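Local coordinates for agarase (Pseudoalteromonas fuliginea, PDB 6XJ9), which probably hydrolyses agarose, the galactan of red algal cell walls, as a marine bacterial agarase of glycoside hydrolase family 50, at residues Gly711-Thr723 against Glu730-Tyr744. Numbering follows the deposited sequence.
Sequences GAHWFQYIDSPIT and ENYNVGFISVTDRPY
The edge of the Phe736 ring meets one face of the Trp714 indole in a T-shaped stack, planes 79° apart. Residues 711-714 lie on strand 709-714, probably the last strand of the (beta/alpha)8 barrel expected for this family, and the loop beyond it folds back on itself before helix 745-763. CD2 of Phe736 lies 3.6 Å from CD1 of Trp714. Gln716 O lies in plane at the indole edge, where NE1 gives it a weak hydrogen bond. Ile737 CD1 lies over one face of the Tyr717 ring, a CH-pi contact. Val734 O accepts two bonds from opposite faces of its plane, from Trp714 NE1 at 2.8 Å and Gln716 N at 2.9 Å. Trp714 CG is anti to the backbone N, chi1 168°, which brings NE1 to this carbonyl. A leucine here lacks NE1 and the ring, and would probably leave Val734 O held by Gln716 N alone and the Phe736 edge without its aromatic face. A single beta bridge joins Ile718 and Ile737. Next to it, the carboxylate of buried Asp719 binds residues 733-735. Its OD1 takes Asn733 ND2 on the syn side at 2.9 Å and Gly735 N on the anti side, tilted well out of the carboxylate plane. A water donates to Asp719 OD2 and accepts from Val739 N.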
# COMPACT_ATOMS: atom_id res chain seq x y z
N GLY A 711 -0.92 -17.96 -18.35
CA GLY A 711 0.06 -17.35 -17.47
C GLY A 711 0.68 -16.09 -18.05
O GLY A 711 0.40 -15.69 -19.18
N ALA A 712 1.53 -15.47 -17.23
CA ALA A 712 2.18 -14.21 -17.56
C ALA A 712 3.44 -14.08 -16.71
O ALA A 712 3.43 -14.44 -15.53
CB ALA A 712 1.25 -13.06 -17.30
N HIS A 713 4.50 -13.54 -17.32
CA HIS A 713 5.74 -13.28 -16.62
C HIS A 713 5.97 -11.77 -16.54
O HIS A 713 5.80 -11.05 -17.52
CB HIS A 713 6.89 -14.03 -17.30
CG HIS A 713 6.90 -15.52 -17.12
ND1 HIS A 713 7.07 -16.38 -18.19
CD2 HIS A 713 6.77 -16.29 -16.01
CE1 HIS A 713 7.04 -17.63 -17.76
NE2 HIS A 713 6.84 -17.60 -16.42
N TRP A 714 6.37 -11.31 -15.35
CA TRP A 714 6.65 -9.92 -15.04
C TRP A 714 8.08 -9.57 -15.45
O TRP A 714 9.03 -10.27 -15.12
CB TRP A 714 6.47 -9.72 -13.52
CG TRP A 714 6.99 -8.41 -13.02
CD1 TRP A 714 8.28 -8.08 -12.74
CD2 TRP A 714 6.21 -7.22 -12.77
NE1 TRP A 714 8.36 -6.78 -12.30
CE2 TRP A 714 7.10 -6.23 -12.33
CE3 TRP A 714 4.85 -6.92 -12.87
CZ2 TRP A 714 6.67 -4.95 -11.97
CZ3 TRP A 714 4.42 -5.66 -12.53
CH2 TRP A 714 5.32 -4.69 -12.09
N PHE A 715 8.22 -8.45 -16.17
CA PHE A 715 9.54 -7.91 -16.49
C PHE A 715 9.83 -6.73 -15.56
O PHE A 715 9.25 -5.66 -15.74
CB PHE A 715 9.60 -7.48 -17.96
CG PHE A 715 10.97 -7.09 -18.47
CD1 PHE A 715 11.49 -5.82 -18.24
CD2 PHE A 715 11.73 -7.98 -19.22
CE1 PHE A 715 12.74 -5.46 -18.72
CE2 PHE A 715 12.98 -7.63 -19.69
CZ PHE A 715 13.49 -6.37 -19.45
N GLN A 716 10.77 -6.86 -14.60
CA GLN A 716 11.74 -7.93 -14.41
C GLN A 716 12.04 -8.01 -12.91
O GLN A 716 11.38 -7.38 -12.10
CB GLN A 716 13.00 -7.60 -15.23
CG GLN A 716 13.74 -6.35 -14.74
CD GLN A 716 14.94 -5.89 -15.53
OE1 GLN A 716 15.35 -6.49 -16.51
NE2 GLN A 716 15.50 -4.77 -15.13
N TYR A 717 13.07 -8.78 -12.53
CA TYR A 717 13.34 -9.10 -11.14
C TYR A 717 13.78 -7.86 -10.37
O TYR A 717 13.22 -7.51 -9.33
CB TYR A 717 14.39 -10.22 -11.05
CG TYR A 717 14.64 -10.81 -9.68
CD1 TYR A 717 13.70 -10.73 -8.66
CD2 TYR A 717 15.81 -11.50 -9.43
CE1 TYR A 717 13.94 -11.29 -7.40
CE2 TYR A 717 16.07 -12.06 -8.18
CZ TYR A 717 15.13 -11.96 -7.18
OH TYR A 717 15.41 -12.52 -5.97
N ILE A 718 14.83 -7.24 -10.91
CA ILE A 718 15.56 -6.14 -10.31
C ILE A 718 15.24 -4.86 -11.09
O ILE A 718 15.18 -4.89 -12.32
CB ILE A 718 17.07 -6.44 -10.42
CG1 ILE A 718 17.40 -7.79 -9.79
CG2 ILE A 718 17.89 -5.30 -9.82
CD1 ILE A 718 18.53 -8.53 -10.46
N ASP A 719 15.05 -3.75 -10.36
CA ASP A 719 14.92 -2.45 -10.99
C ASP A 719 16.11 -2.22 -11.93
O ASP A 719 17.23 -2.66 -11.66
CB ASP A 719 14.99 -1.30 -9.97
CG ASP A 719 13.69 -0.96 -9.28
OD1 ASP A 719 12.63 -1.09 -9.90
OD2 ASP A 719 13.76 -0.51 -8.11
N SER A 720 15.85 -1.53 -13.04
CA SER A 720 16.93 -1.12 -13.92
C SER A 720 17.82 -0.15 -13.14
O SER A 720 17.32 0.50 -12.22
CB SER A 720 16.38 -0.48 -15.16
OG SER A 720 15.94 -1.47 -16.08
N PRO A 721 19.14 -0.05 -13.43
CA PRO A 721 19.97 0.98 -12.81
C PRO A 721 19.31 2.35 -12.94
O PRO A 721 18.67 2.65 -13.96
CB PRO A 721 21.28 0.92 -13.60
CG PRO A 721 21.34 -0.53 -14.04
CD PRO A 721 19.90 -0.91 -14.34
N ILE A 722 19.48 3.18 -11.91
CA ILE A 722 18.88 4.50 -11.91
C ILE A 722 19.48 5.35 -13.03
O ILE A 722 18.82 6.25 -13.53
CB ILE A 722 18.99 5.16 -10.51
CG1 ILE A 722 18.27 6.51 -10.44
CG2 ILE A 722 20.43 5.26 -10.07
CD1 ILE A 722 18.20 7.10 -9.05
N THR A 723 20.72 5.03 -13.43
CA THR A 723 21.43 5.78 -14.45
C THR A 723 21.42 5.06 -15.80
O THR A 723 22.22 5.37 -16.69
CB THR A 723 22.86 6.07 -13.99
OG1 THR A 723 23.34 4.80 -13.56
CG2 THR A 723 22.91 7.07 -12.85
N GLU A 730 17.82 2.46 -20.54
CA GLU A 730 16.54 2.17 -19.89
C GLU A 730 16.74 2.23 -18.37
O GLU A 730 17.59 1.53 -17.83
CB GLU A 730 16.08 0.78 -20.35
CG GLU A 730 14.58 0.52 -20.31
CD GLU A 730 14.10 -0.63 -21.19
OE1 GLU A 730 13.48 -1.58 -20.65
OE2 GLU A 730 14.33 -0.58 -22.43
N ASN A 731 15.93 3.03 -17.67
CA ASN A 731 16.15 3.32 -16.26
C ASN A 731 14.83 3.28 -15.48
O ASN A 731 14.58 4.14 -14.64
CB ASN A 731 16.94 4.62 -16.02
CG ASN A 731 16.27 5.88 -16.55
OD1 ASN A 731 15.42 5.82 -17.44
ND2 ASN A 731 16.66 7.04 -16.01
N TYR A 732 14.03 2.23 -15.73
CA TYR A 732 12.65 2.14 -15.27
C TYR A 732 12.52 1.43 -13.93
O TYR A 732 13.31 0.54 -13.61
CB TYR A 732 11.83 1.22 -16.18
CG TYR A 732 11.74 1.57 -17.64
CD1 TYR A 732 12.06 2.84 -18.11
CD2 TYR A 732 11.23 0.66 -18.55
CE1 TYR A 732 11.93 3.17 -19.44
CE2 TYR A 732 11.09 0.97 -19.90
CZ TYR A 732 11.44 2.24 -20.34
OH TYR A 732 11.31 2.57 -21.66
N ASN A 733 11.44 1.76 -13.21
CA ASN A 733 10.95 1.01 -12.06
C ASN A 733 10.22 -0.26 -12.53
O ASN A 733 8.99 -0.34 -12.45
CB ASN A 733 10.09 1.91 -11.15
CG ASN A 733 9.45 1.22 -9.95
OD1 ASN A 733 8.30 1.50 -9.61
ND2 ASN A 733 10.18 0.34 -9.28
N VAL A 734 11.00 -1.25 -13.00
CA VAL A 734 10.48 -2.52 -13.50
C VAL A 734 10.68 -3.65 -12.48
O VAL A 734 10.24 -4.77 -12.70
CB VAL A 734 11.12 -2.91 -14.85
CG1 VAL A 734 10.57 -2.13 -16.04
CG2 VAL A 734 12.64 -2.84 -14.82
N GLY A 735 11.39 -3.38 -11.38
CA GLY A 735 11.80 -4.43 -10.46
C GLY A 735 10.69 -4.85 -9.50
O GLY A 735 9.93 -4.02 -9.01
N PHE A 736 10.63 -6.17 -9.22
CA PHE A 736 9.95 -6.68 -8.04
C PHE A 736 10.75 -6.36 -6.77
O PHE A 736 10.19 -6.34 -5.67
CB PHE A 736 9.65 -8.18 -8.18
CG PHE A 736 8.18 -8.52 -8.19
CD1 PHE A 736 7.59 -9.18 -7.12
CD2 PHE A 736 7.36 -8.12 -9.24
CE1 PHE A 736 6.23 -9.46 -7.12
CE2 PHE A 736 6.01 -8.41 -9.24
CZ PHE A 736 5.44 -9.08 -8.17
N ILE A 737 12.07 -6.13 -6.96
CA ILE A 737 12.99 -5.76 -5.89
C ILE A 737 13.84 -4.57 -6.35
O ILE A 737 14.09 -4.40 -7.54
CB ILE A 737 13.90 -6.95 -5.50
CG1 ILE A 737 15.11 -7.08 -6.42
CG2 ILE A 737 13.12 -8.26 -5.37
CD1 ILE A 737 15.91 -8.34 -6.21
N SER A 738 14.33 -3.79 -5.38
CA SER A 738 15.16 -2.61 -5.63
C SER A 738 16.62 -3.01 -5.81
O SER A 738 16.99 -4.17 -5.66
CB SER A 738 15.02 -1.61 -4.49
OG SER A 738 15.72 -2.08 -3.34
N VAL A 739 17.47 -2.01 -6.08
CA VAL A 739 18.89 -2.19 -6.30
C VAL A 739 19.60 -2.66 -5.02
O VAL A 739 20.72 -3.17 -5.09
CB VAL A 739 19.51 -0.87 -6.82
CG1 VAL A 739 19.40 0.25 -5.80
CG2 VAL A 739 20.94 -1.04 -7.28
N THR A 740 19.00 -2.45 -3.85
CA THR A 740 19.59 -2.91 -2.59
C THR A 740 18.99 -4.26 -2.15
O THR A 740 19.11 -4.64 -0.98
CB THR A 740 19.46 -1.87 -1.47
OG1 THR A 740 18.09 -1.50 -1.33
CG2 THR A 740 20.32 -0.64 -1.69
N ASP A 741 18.36 -4.98 -3.09
CA ASP A 741 17.84 -6.33 -2.85
C ASP A 741 16.72 -6.29 -1.80
O ASP A 741 16.51 -7.26 -1.07
CB ASP A 741 18.96 -7.33 -2.52
CG ASP A 741 18.51 -8.80 -2.52
OD1 ASP A 741 18.10 -9.30 -3.59
OD2 ASP A 741 18.60 -9.44 -1.45
N ARG A 742 15.96 -5.19 -1.79
CA ARG A 742 14.76 -5.14 -0.98
C ARG A 742 13.54 -5.35 -1.87
O ARG A 742 13.22 -4.49 -2.69
CB ARG A 742 14.62 -3.80 -0.25
CG ARG A 742 15.69 -3.55 0.80
CD ARG A 742 15.51 -2.22 1.53
NE ARG A 742 16.13 -2.29 2.85
CZ ARG A 742 16.04 -1.35 3.79
NH1 ARG A 742 15.40 -0.23 3.53
NH2 ARG A 742 16.63 -1.53 4.96
N PRO A 743 12.79 -6.47 -1.69
CA PRO A 743 11.51 -6.64 -2.38
C PRO A 743 10.57 -5.47 -2.08
O PRO A 743 10.50 -4.99 -0.95
CB PRO A 743 10.97 -7.95 -1.77
CG PRO A 743 12.22 -8.69 -1.35
CD PRO A 743 13.12 -7.60 -0.80
N TYR A 744 9.88 -5.01 -3.12
CA TYR A 744 8.80 -4.04 -2.99
C TYR A 744 7.62 -4.73 -2.33
O TYR A 744 6.99 -5.60 -2.92
CB TYR A 744 8.41 -3.49 -4.37
CG TYR A 744 9.39 -2.51 -4.96
CD1 TYR A 744 9.41 -1.18 -4.54
CD2 TYR A 744 10.29 -2.88 -5.95
CE1 TYR A 744 10.31 -0.27 -5.07
CE2 TYR A 744 11.18 -1.98 -6.50
CZ TYR A 744 11.19 -0.66 -6.06
OH TYR A 744 12.07 0.24 -6.60
O HOH W 1 16.22 0.46 -7.37
O HOH W 2 15.76 5.94 -13.02